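Local structure of spondin-1 (Homo sapiens, 2ZOU) at residues Leu61-Glu66 / Thr141-Glu146; Asp33-Gly38 / Gly118-Lys123; Ala124-Val127 / Ile131-Phe134; Arg27-Pro32 / Arg103-Val108. The protein is a secreted extracellular-matrix glycoprotein that probably acts in cell adhesion and contains a reeler domain with a beta-sandwich fold. All coordinates share one frame; numbering follows the deposited sequence. Where two conformers were deposited one is given.

How the contacts relate
All four contacts lie in the beta-sandwich of the reeler domain. Contacts 1 and 3 lie within the five-stranded antiparallel sheet, in which strand 120-127 runs between strands 55-62 and 131-144. Contact 2 joins a loop between strands 24-28 and 40-47 of the four-stranded sheet to strand 120-127, so it links the two halves of the sandwich. Contact 4 spans strands of the four-stranded sheet. Contacts 1 and 2 have centres about 7 Å apart and are joined by the disulfide Cys-119 to Cys-145. Contact 3 lies about 21 Å from contact 2 between centres. Along the chain the segments of contacts 1, 2 and 4 interleave, whereas contact 3 is a local hairpin.

Contact 1 of 4, residues Leu61-Glu66 / Thr141-Glu146; sequences LRENRE and TKKLCE
Glu-63 and Lys-143 form a salt bridge on the surface of the reeler beta-sandwich. It spans strand 120-127, which runs between strands 55-62 and 131-144 in the five-stranded sheet. Glu-63 CA and Lys-143 CA are 8.2 Å apart, so long side chains make the link above the middle strand. Both also touch Ile-121 of that strand.

The ionic contact uses one carboxylate oxygen. Lys-143 NZ donates to Glu-63 OE2 at 2.8 Å. It meets the syn side of that oxygen, 25° out of the carboxylate plane. Glu-63 OE1 is further from Lys-143 NZ, at 3.8 Å. The glutamate chain is extended, while the lysine chain bends about its CG-CD bond (chi3 -68°). That bend turns the ammonium group to the glutamate.

Arg-62 to Arg-65 is a type II beta turn, with Glu-63 as its second residue. Glu-63 also shares a backbone hydrogen bond with Cys-119. A disulfide from Cys-145 to Cys-119 joins the segment after strand 131-144 to the residue before strand 120-127.

A second lysine serves its own segment: Lys-142 NZ donates to Lys-143 O at 2.7 Å.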
# COMPACT_ATOMS: atom_id res chain seq x y z
N LEU A 61 5.73 3.60 4.08
CA LEU A 61 6.58 3.88 5.24
C LEU A 61 7.99 4.21 4.83
O LEU A 61 8.53 3.60 3.91
CB LEU A 61 6.64 2.65 6.16
CG LEU A 61 5.33 2.19 6.78
CD1 LEU A 61 5.59 0.99 7.71
CD2 LEU A 61 4.66 3.33 7.55
N ARG A 62 8.62 5.14 5.54
CA ARG A 62 10.05 5.26 5.43
C ARG A 62 10.64 3.91 5.82
O ARG A 62 10.15 3.28 6.77
CB ARG A 62 10.54 6.35 6.39
CG ARG A 62 10.07 7.74 5.98
CD ARG A 62 10.85 8.79 6.74
NE ARG A 62 10.33 10.13 6.53
CZ ARG A 62 11.07 11.24 6.56
NH1 ARG A 62 12.38 11.15 6.78
NH2 ARG A 62 10.52 12.42 6.36
N GLU A 63 11.66 3.47 5.10
CA GLU A 63 12.29 2.18 5.43
C GLU A 63 12.78 2.09 6.88
O GLU A 63 13.24 3.08 7.46
CB GLU A 63 13.45 1.88 4.48
CG GLU A 63 13.77 0.38 4.43
CD GLU A 63 14.82 0.01 3.39
OE1 GLU A 63 15.51 0.93 2.89
OE2 GLU A 63 14.95 -1.20 3.11
N ASN A 64 12.64 0.89 7.44
CA ASN A 64 13.05 0.55 8.81
C ASN A 64 12.27 1.25 9.90
O ASN A 64 12.76 1.36 11.03
CB ASN A 64 14.55 0.78 9.01
CG ASN A 64 15.39 0.04 7.99
OD1 ASN A 64 15.16 -1.13 7.71
ND2 ASN A 64 16.39 0.73 7.45
N ARG A 65 11.08 1.73 9.57
CA ARG A 65 10.16 2.31 10.55
C ARG A 65 8.96 1.40 10.68
O ARG A 65 8.55 0.78 9.70
CB ARG A 65 9.71 3.71 10.12
CG ARG A 65 10.83 4.70 9.89
CD ARG A 65 11.43 5.20 11.19
NE ARG A 65 12.29 6.35 10.94
CZ ARG A 65 11.85 7.59 10.70
NH1 ARG A 65 10.55 7.85 10.69
NH2 ARG A 65 12.72 8.57 10.49
N GLU A 66 8.38 1.35 11.87
CA GLU A 66 7.25 0.47 12.16
C GLU A 66 5.91 1.03 11.70
O GLU A 66 5.00 0.27 11.36
CB GLU A 66 7.20 0.16 13.66
CG GLU A 66 6.59 -1.19 13.99
CD GLU A 66 6.67 -1.54 15.47
OE1 GLU A 66 6.08 -2.58 15.85
OE2 GLU A 66 7.31 -0.80 16.25
N THR A 141 4.70 -6.12 -1.02
CA THR A 141 5.64 -5.11 -0.52
C THR A 141 6.52 -4.64 -1.67
O THR A 141 7.08 -5.45 -2.42
CB THR A 141 6.49 -5.70 0.61
OG1 THR A 141 5.61 -6.21 1.62
CG2 THR A 141 7.47 -4.67 1.23
N LYS A 142 6.65 -3.32 -1.82
CA LYS A 142 7.50 -2.76 -2.86
C LYS A 142 8.33 -1.62 -2.31
O LYS A 142 7.80 -0.70 -1.71
CB LYS A 142 6.68 -2.28 -4.06
CG LYS A 142 7.52 -1.74 -5.22
CD LYS A 142 8.38 -2.79 -5.91
CE LYS A 142 9.30 -2.18 -6.99
NZ LYS A 142 10.63 -1.70 -6.48
N LYS A 143 9.64 -1.70 -2.53
CA LYS A 143 10.57 -0.68 -2.10
C LYS A 143 10.87 0.26 -3.25
O LYS A 143 11.19 -0.20 -4.36
CB LYS A 143 11.87 -1.34 -1.61
CG LYS A 143 12.97 -0.36 -1.23
CD LYS A 143 14.34 -1.03 -1.10
CE LYS A 143 14.41 -1.98 0.07
NZ LYS A 143 15.82 -2.05 0.57
N LEU A 144 10.75 1.56 -3.01
CA LEU A 144 11.17 2.59 -3.96
C LEU A 144 12.09 3.58 -3.29
O LEU A 144 11.73 4.18 -2.27
CB LEU A 144 9.98 3.36 -4.54
CG LEU A 144 9.09 2.70 -5.59
CD1 LEU A 144 7.90 3.60 -5.86
CD2 LEU A 144 9.84 2.38 -6.88
N CYS A 145 13.26 3.77 -3.89
CA CYS A 145 14.20 4.73 -3.35
C CYS A 145 14.28 5.95 -4.26
O CYS A 145 13.64 5.98 -5.31
CB CYS A 145 15.56 4.06 -3.13
SG CYS A 145 15.45 2.65 -1.96
N GLU A 146 15.02 6.96 -3.84
CA GLU A 146 15.33 8.09 -4.72
C GLU A 146 16.40 7.68 -5.74
O GLU A 146 17.06 6.65 -5.57
CB GLU A 146 15.83 9.28 -3.88
CG GLU A 146 14.88 9.70 -2.75
CD GLU A 146 15.43 10.84 -1.90
OE1 GLU A 146 15.64 11.95 -2.43
OE2 GLU A 146 15.65 10.62 -0.69

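Contact 2 of 4, residues Asp33-Gly38 / Gly118-Lys123; sequences DFYKPG and GCVILK
Tyr-35 lays the CE1 corner of its ring against Val-120, with Tyr-35 CE1 and Val-120 CG2 3.8 Å apart. The two side chains cross at about a right angle. The methyl comes in obliquely to the ring. Val-120 CG1 stands anti to the backbone N (chi1 170°), which leaves CG2 as the branch that touches the tyrosine.

The phenol end is held by a hydrogen bond. Tyr-35 OH donates to Gly-118 O at 2.7 Å. That oxygen lies at the ring edge, near the ring plane. The C=O...OH angle is 133°, and the donor is tilted 20° from the carbonyl plane. Gly-118 N is also close to Tyr-35 OH, at 3.4 Å, but the angle is poor for a bond.

In the beta-sandwich this joins the loop between strands 24-28 and 40-47, from one sheet, to the loop residue Gly-118 and to Val-120, the first residue of strand 120-127 in the other. The ring is buried, so the bond to Gly-118 gives its hydroxyl a partner inside the protein. The tyrosine backbone is hydrogen-bonded to Cys-145, whose disulfide partner is Cys-119. Gly-118 N is hydrogen-bonded in turn to Glu-146 OE2, and Glu-146 also touches the tyrosine.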
# COMPACT_ATOMS: atom_id res chain seq x y z
N ASP A 33 11.84 2.41 -11.34
CA ASP A 33 13.06 1.97 -10.68
C ASP A 33 13.34 2.77 -9.41
O ASP A 33 14.08 2.31 -8.54
CB ASP A 33 14.25 2.10 -11.64
CG ASP A 33 14.32 0.98 -12.67
OD1 ASP A 33 13.60 -0.03 -12.54
OD2 ASP A 33 15.15 1.12 -13.59
N PHE A 34 12.77 3.97 -9.33
CA PHE A 34 12.96 4.90 -8.23
C PHE A 34 11.80 5.88 -8.25
O PHE A 34 11.10 5.95 -9.26
CB PHE A 34 14.28 5.68 -8.38
CG PHE A 34 14.45 6.37 -9.71
CD1 PHE A 34 13.93 7.65 -9.92
CD2 PHE A 34 15.16 5.75 -10.74
CE1 PHE A 34 14.09 8.30 -11.14
CE2 PHE A 34 15.33 6.39 -11.98
CZ PHE A 34 14.80 7.67 -12.17
N TYR A 35 11.60 6.64 -7.18
CA TYR A 35 10.58 7.70 -7.19
C TYR A 35 11.19 9.07 -7.43
O TYR A 35 12.34 9.33 -7.04
CB TYR A 35 9.71 7.70 -5.91
CG TYR A 35 10.38 8.18 -4.61
CD1 TYR A 35 10.80 7.26 -3.65
CD2 TYR A 35 10.54 9.55 -4.34
CE1 TYR A 35 11.37 7.68 -2.47
CE2 TYR A 35 11.13 9.97 -3.14
CZ TYR A 35 11.52 9.03 -2.22
OH TYR A 35 12.12 9.47 -1.04
N LYS A 36 10.40 9.95 -8.06
CA LYS A 36 10.75 11.36 -8.23
C LYS A 36 9.80 12.17 -7.35
O LYS A 36 8.57 12.06 -7.51
CB LYS A 36 10.53 11.81 -9.67
CG LYS A 36 11.36 11.13 -10.74
CD LYS A 36 10.76 11.51 -12.07
CE LYS A 36 11.60 11.06 -13.23
NZ LYS A 36 11.00 11.59 -14.47
N PRO A 37 10.35 13.00 -6.44
CA PRO A 37 9.55 13.84 -5.56
C PRO A 37 8.45 14.57 -6.33
O PRO A 37 8.71 15.16 -7.38
CB PRO A 37 10.58 14.82 -4.99
CG PRO A 37 11.83 14.01 -4.94
CD PRO A 37 11.80 13.16 -6.18
N GLY A 38 7.23 14.49 -5.82
CA GLY A 38 6.10 15.19 -6.42
C GLY A 38 5.38 14.49 -7.55
O GLY A 38 4.32 14.93 -7.96
N GLY A 118 14.30 9.53 1.57
CA GLY A 118 14.93 8.22 1.53
C GLY A 118 14.02 7.12 0.98
O GLY A 118 12.96 7.37 0.40
N CYS A 119 14.47 5.89 1.17
CA CYS A 119 13.74 4.74 0.64
C CYS A 119 12.39 4.61 1.30
O CYS A 119 12.26 4.75 2.51
CB CYS A 119 14.55 3.45 0.85
SG CYS A 119 16.06 3.39 -0.14
N VAL A 120 11.38 4.33 0.48
CA VAL A 120 10.01 4.16 0.94
C VAL A 120 9.55 2.72 0.66
O VAL A 120 9.87 2.14 -0.38
CB VAL A 120 9.07 5.16 0.23
CG1 VAL A 120 7.61 4.84 0.53
CG2 VAL A 120 9.42 6.58 0.63
N ILE A 121 8.82 2.14 1.61
CA ILE A 121 8.24 0.81 1.45
C ILE A 121 6.74 0.91 1.38
O ILE A 121 6.08 1.31 2.35
CB ILE A 121 8.60 -0.13 2.64
CG1 ILE A 121 10.08 -0.05 3.03
CG2 ILE A 121 8.18 -1.56 2.30
CD1 ILE A 121 11.06 -0.58 1.98
N LEU A 122 6.19 0.56 0.21
CA LEU A 122 4.76 0.45 0.03
C LEU A 122 4.40 -0.95 0.45
O LEU A 122 5.01 -1.89 -0.05
CB LEU A 122 4.39 0.66 -1.44
CG LEU A 122 4.74 2.03 -2.03
CD1 LEU A 122 4.54 2.04 -3.54
CD2 LEU A 122 3.86 3.07 -1.39
N LYS A 123 3.41 -1.08 1.32
CA LYS A 123 3.07 -2.38 1.93
C LYS A 123 1.57 -2.56 2.07
O LYS A 123 0.86 -1.64 2.45
CB LYS A 123 3.67 -2.48 3.33
CG LYS A 123 5.10 -2.95 3.42
CD LYS A 123 5.70 -2.55 4.76
CE LYS A 123 5.21 -3.40 5.89
NZ LYS A 123 6.07 -3.19 7.10

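Contact 3 of 4, residues Ala124-Val127 / Ile131-Phe134; sequences ASIV and IIYF. With EDO (1,2-ethanediol), chain F; EDO (1,2-ethanediol), chain D.
Ile-126 and Ile-132 lie side by side and point the same way from the beta hairpin of strands 120-127 and 131-144. They are an antiparallel hydrogen-bonded pair at the edge of the five-stranded sheet. Ile-126 CD1 meets Ile-132 CG1 at 4.0 Å. Their backbones are joined twice, and Ile-132 N to Ile-126 O is the shorter bond at 2.9 Å, with an N-H...O angle of 166°.

Val-127 and Ile-131 project from the other face as a non-hydrogen-bonded pair and meet at a slant. Ile-131 CD1 folds back to 3.5 Å from Val-127 CB. Ser-125, Ile-131 and Ile-132 each have two conformers, and their side-chain details hold for the one given.

Phe-134 turns its ring face to Ser-125. Ser-125 CB sits 4.0 Å from the centroid of the Phe-134 ring and 6° off the normal, a CH-pi contact. The ring also touches Thr-57 and Ile-59 of strand 55-62.

With chi1 at 172°, Ser-125 OG lies anti to the backbone N, beside the carbonyl carbon, and bonds across to Ile-132 O at 2.7 Å. Ile-132 O accepts two hydrogen bonds, the other from Ile-126 N. A 1,2-ethanediol molecule, probably from the crystallisation liquor, donates to the same serine: its O1 lies 2.7 Å from Ser-125 OG.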
# COMPACT_ATOMS: atom_id res chain seq x y z
N ALA A 124 1.09 -3.77 1.80
CA ALA A 124 -0.31 -4.08 1.95
C ALA A 124 -0.55 -5.36 2.73
O ALA A 124 0.30 -6.25 2.77
CB ALA A 124 -0.97 -4.17 0.60
N SER A 125 -1.71 -5.41 3.35
CA SER A 125 -2.24 -6.59 4.01
C SER A 125 -3.62 -6.82 3.43
O SER A 125 -4.32 -5.85 3.10
CB SER A 125 -2.33 -6.33 5.51
OG SER A 125 -3.00 -7.38 6.17
N ILE A 126 -4.05 -8.08 3.30
CA ILE A 126 -5.40 -8.37 2.80
C ILE A 126 -6.14 -9.42 3.63
O ILE A 126 -5.52 -10.16 4.40
CB ILE A 126 -5.45 -8.79 1.28
CG1 ILE A 126 -4.87 -10.20 1.06
CG2 ILE A 126 -4.82 -7.71 0.34
CD1 ILE A 126 -5.88 -11.33 1.16
N VAL A 127 -7.45 -9.47 3.45
CA VAL A 127 -8.26 -10.61 3.92
C VAL A 127 -9.11 -11.23 2.80
O VAL A 127 -9.75 -10.50 2.05
CB VAL A 127 -9.15 -10.28 5.17
CG1 VAL A 127 -10.06 -9.09 4.91
CG2 VAL A 127 -9.94 -11.51 5.61
N ILE A 131 -6.06 -14.04 6.80
CA ILE A 131 -5.33 -12.77 6.72
C ILE A 131 -3.92 -12.98 6.17
O ILE A 131 -3.18 -13.89 6.61
CB ILE A 131 -5.20 -12.06 8.10
CG1 ILE A 131 -6.56 -11.92 8.81
CG2 ILE A 131 -4.43 -10.73 7.96
CD1 ILE A 131 -7.50 -10.91 8.21
N ILE A 132 -3.54 -12.13 5.24
CA ILE A 132 -2.16 -12.03 4.82
C ILE A 132 -1.64 -10.76 5.45
O ILE A 132 -2.09 -9.66 5.11
CB ILE A 132 -2.01 -12.01 3.28
CG1 ILE A 132 -2.66 -13.24 2.63
CG2 ILE A 132 -0.54 -11.87 2.87
CD1 ILE A 132 -2.07 -14.58 3.06
N TYR A 133 -0.73 -10.94 6.41
CA TYR A 133 -0.19 -9.85 7.21
C TYR A 133 0.85 -9.05 6.44
O TYR A 133 1.36 -9.51 5.43
CB TYR A 133 0.43 -10.44 8.49
CG TYR A 133 -0.60 -11.05 9.41
CD1 TYR A 133 -1.23 -10.28 10.37
CD2 TYR A 133 -0.95 -12.40 9.30
CE1 TYR A 133 -2.18 -10.83 11.23
CE2 TYR A 133 -1.91 -12.96 10.14
CZ TYR A 133 -2.52 -12.16 11.10
OH TYR A 133 -3.46 -12.69 11.96
N PHE A 134 1.16 -7.85 6.93
CA PHE A 134 2.26 -7.05 6.37
C PHE A 134 3.57 -7.84 6.44
O PHE A 134 3.84 -8.53 7.42
CB PHE A 134 2.48 -5.76 7.16
CG PHE A 134 1.40 -4.72 6.99
CD1 PHE A 134 1.21 -4.09 5.76
CD2 PHE A 134 0.62 -4.34 8.07
CE1 PHE A 134 0.23 -3.11 5.60
CE2 PHE A 134 -0.36 -3.36 7.93
CZ PHE A 134 -0.56 -2.74 6.68
C1 EDO F . 2.55 -9.46 2.53
O1 EDO F . 1.46 -8.75 3.11
C2 EDO F . 2.46 -10.95 2.81
O2 EDO F . 3.00 -11.69 1.71
C1 EDO D . -6.44 -7.30 7.00
O1 EDO D . -5.21 -6.85 7.57
C2 EDO D . -6.77 -6.47 5.77
O2 EDO D . -6.84 -5.08 6.12

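Contact 4 of 4, residues Arg27-Pro32 / Arg103-Val108; sequences RVEGDP and RTRIQV
Arg-105 reaches over the sheet surface to Glu-29. From CB, the first torsion sets CG anti to the backbone N, with chi1 at 178°. CG, CD and NE then continue in an extended chain. The side chain also touches Thr-44 of strand 40-47. Rotation about CD-NE (chi4 -87°) turns the guanidinium across the line of the chain.

Arg-105 NH1 meets Gln-107 OE1 of its own strand at 3.2 Å, a weak bond. Arg-105 NH2 meets the same Gln-107 OE1 at 2.9 Å. OE1 accepts from both terminal nitrogens, and the NH2 bond is the shorter. NH2 approaches it from above the carbonyl plane. Gln-107 is itself anchored, since its OE1 also accepts from Arg-42 and its NE2 donates to Asp-81.

This contact bridges strands 24-28 and 105-111, which flank strand 40-47 in the four-stranded sheet of the beta-sandwich. Glu-29 stands in the type II turn from Val-28 to Asp-31.

NH2 also carries the salt bridge to the turn. Arg-105 NH2 lies 3.2 Å from Glu-29 OE2, which sits at the edge of the guanidinium near its plane. The hydrogen bond in this pair is weak, with an N-H...O angle of 126°. The glutamate chain is extended and crosses the arginine at about a right angle. Its OE1 makes a long, weak ion pair with Arg-42. Within residues 27-32, in the conformer given, Arg-27 NH2 forms a salt bridge with Asp-31 OD1 at 2.8 Å.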
# COMPACT_ATOMS: atom_id res chain seq x y z
N ARG A 27 1.68 -3.44 -6.90
CA ARG A 27 2.51 -2.97 -8.00
C ARG A 27 2.36 -1.49 -8.15
O ARG A 27 1.41 -0.90 -7.65
CB ARG A 27 2.12 -3.65 -9.31
CG ARG A 27 2.25 -5.16 -9.24
CD ARG A 27 2.44 -5.78 -10.59
NE ARG A 27 3.68 -5.33 -11.23
CZ ARG A 27 4.21 -5.91 -12.30
NH1 ARG A 27 3.63 -6.97 -12.85
NH2 ARG A 27 5.33 -5.44 -12.81
N VAL A 28 3.31 -0.88 -8.84
CA VAL A 28 3.18 0.50 -9.26
C VAL A 28 3.20 0.48 -10.79
O VAL A 28 4.14 -0.06 -11.41
CB VAL A 28 4.32 1.35 -8.72
CG1 VAL A 28 4.16 2.79 -9.22
CG2 VAL A 28 4.28 1.32 -7.19
N GLU A 29 2.15 1.03 -11.40
CA GLU A 29 2.05 1.04 -12.86
C GLU A 29 3.27 1.73 -13.47
O GLU A 29 3.69 2.79 -13.00
CB GLU A 29 0.77 1.73 -13.32
CG GLU A 29 -0.50 0.91 -13.06
CD GLU A 29 -1.74 1.47 -13.75
OE1 GLU A 29 -1.68 2.60 -14.31
OE2 GLU A 29 -2.78 0.78 -13.75
N GLY A 30 3.82 1.11 -14.52
CA GLY A 30 5.02 1.62 -15.17
C GLY A 30 6.30 1.09 -14.55
O GLY A 30 7.37 1.41 -15.04
N ASP A 31 6.18 0.31 -13.46
CA ASP A 31 7.37 -0.33 -12.85
C ASP A 31 8.56 0.63 -12.66
O ASP A 31 9.66 0.40 -13.19
CB ASP A 31 7.80 -1.54 -13.68
CG ASP A 31 6.72 -2.61 -13.75
OD1 ASP A 31 5.86 -2.68 -12.85
OD2 ASP A 31 6.74 -3.39 -14.73
N PRO A 32 8.35 1.73 -11.92
CA PRO A 32 9.46 2.67 -11.72
C PRO A 32 10.63 2.06 -10.93
O PRO A 32 10.40 1.26 -10.02
CB PRO A 32 8.81 3.80 -10.91
CG PRO A 32 7.65 3.16 -10.24
CD PRO A 32 7.12 2.18 -11.25
N ARG A 103 -13.33 -8.19 -4.12
CA ARG A 103 -12.65 -7.42 -5.17
C ARG A 103 -11.45 -8.17 -5.67
O ARG A 103 -10.87 -8.99 -4.95
CB ARG A 103 -12.23 -6.04 -4.65
CG ARG A 103 -13.40 -5.11 -4.33
CD ARG A 103 -12.89 -3.81 -3.71
NE ARG A 103 -13.97 -2.86 -3.43
CZ ARG A 103 -14.63 -2.80 -2.28
NH1 ARG A 103 -14.32 -3.64 -1.31
NH2 ARG A 103 -15.59 -1.90 -2.11
N THR A 104 -11.07 -7.90 -6.91
CA THR A 104 -9.86 -8.50 -7.47
C THR A 104 -8.78 -7.45 -7.77
O THR A 104 -7.64 -7.81 -8.04
CB THR A 104 -10.15 -9.29 -8.76
OG1 THR A 104 -10.76 -8.41 -9.71
CG2 THR A 104 -11.08 -10.47 -8.46
N ARG A 105 -9.16 -6.18 -7.71
CA ARG A 105 -8.20 -5.09 -7.94
C ARG A 105 -8.70 -3.83 -7.29
O ARG A 105 -9.88 -3.50 -7.38
CB ARG A 105 -8.00 -4.85 -9.45
CG ARG A 105 -7.03 -3.68 -9.79
CD ARG A 105 -6.86 -3.50 -11.31
NE ARG A 105 -5.93 -2.42 -11.67
CZ ARG A 105 -6.29 -1.15 -11.80
NH1 ARG A 105 -7.55 -0.80 -11.60
NH2 ARG A 105 -5.39 -0.22 -12.15
N ILE A 106 -7.79 -3.12 -6.63
CA ILE A 106 -8.02 -1.71 -6.29
C ILE A 106 -6.83 -0.87 -6.74
O ILE A 106 -5.74 -1.40 -6.99
CB ILE A 106 -8.32 -1.48 -4.77
CG1 ILE A 106 -7.15 -1.90 -3.88
CG2 ILE A 106 -9.66 -2.15 -4.38
CD1 ILE A 106 -6.10 -0.82 -3.69
N GLN A 107 -7.05 0.43 -6.84
CA GLN A 107 -5.98 1.35 -7.27
C GLN A 107 -6.11 2.65 -6.51
O GLN A 107 -7.22 3.06 -6.15
CB GLN A 107 -6.12 1.65 -8.77
CG GLN A 107 -7.50 2.14 -9.14
CD GLN A 107 -7.68 2.45 -10.61
OE1 GLN A 107 -6.78 2.25 -11.43
NE2 GLN A 107 -8.86 2.93 -10.95
N VAL A 108 -4.97 3.29 -6.28
CA VAL A 108 -4.91 4.59 -5.60
C VAL A 108 -3.71 5.34 -6.17
O VAL A 108 -2.80 4.70 -6.69
CB VAL A 108 -4.79 4.38 -4.08
CG1 VAL A 108 -3.41 3.81 -3.69
CG2 VAL A 108 -5.17 5.65 -3.32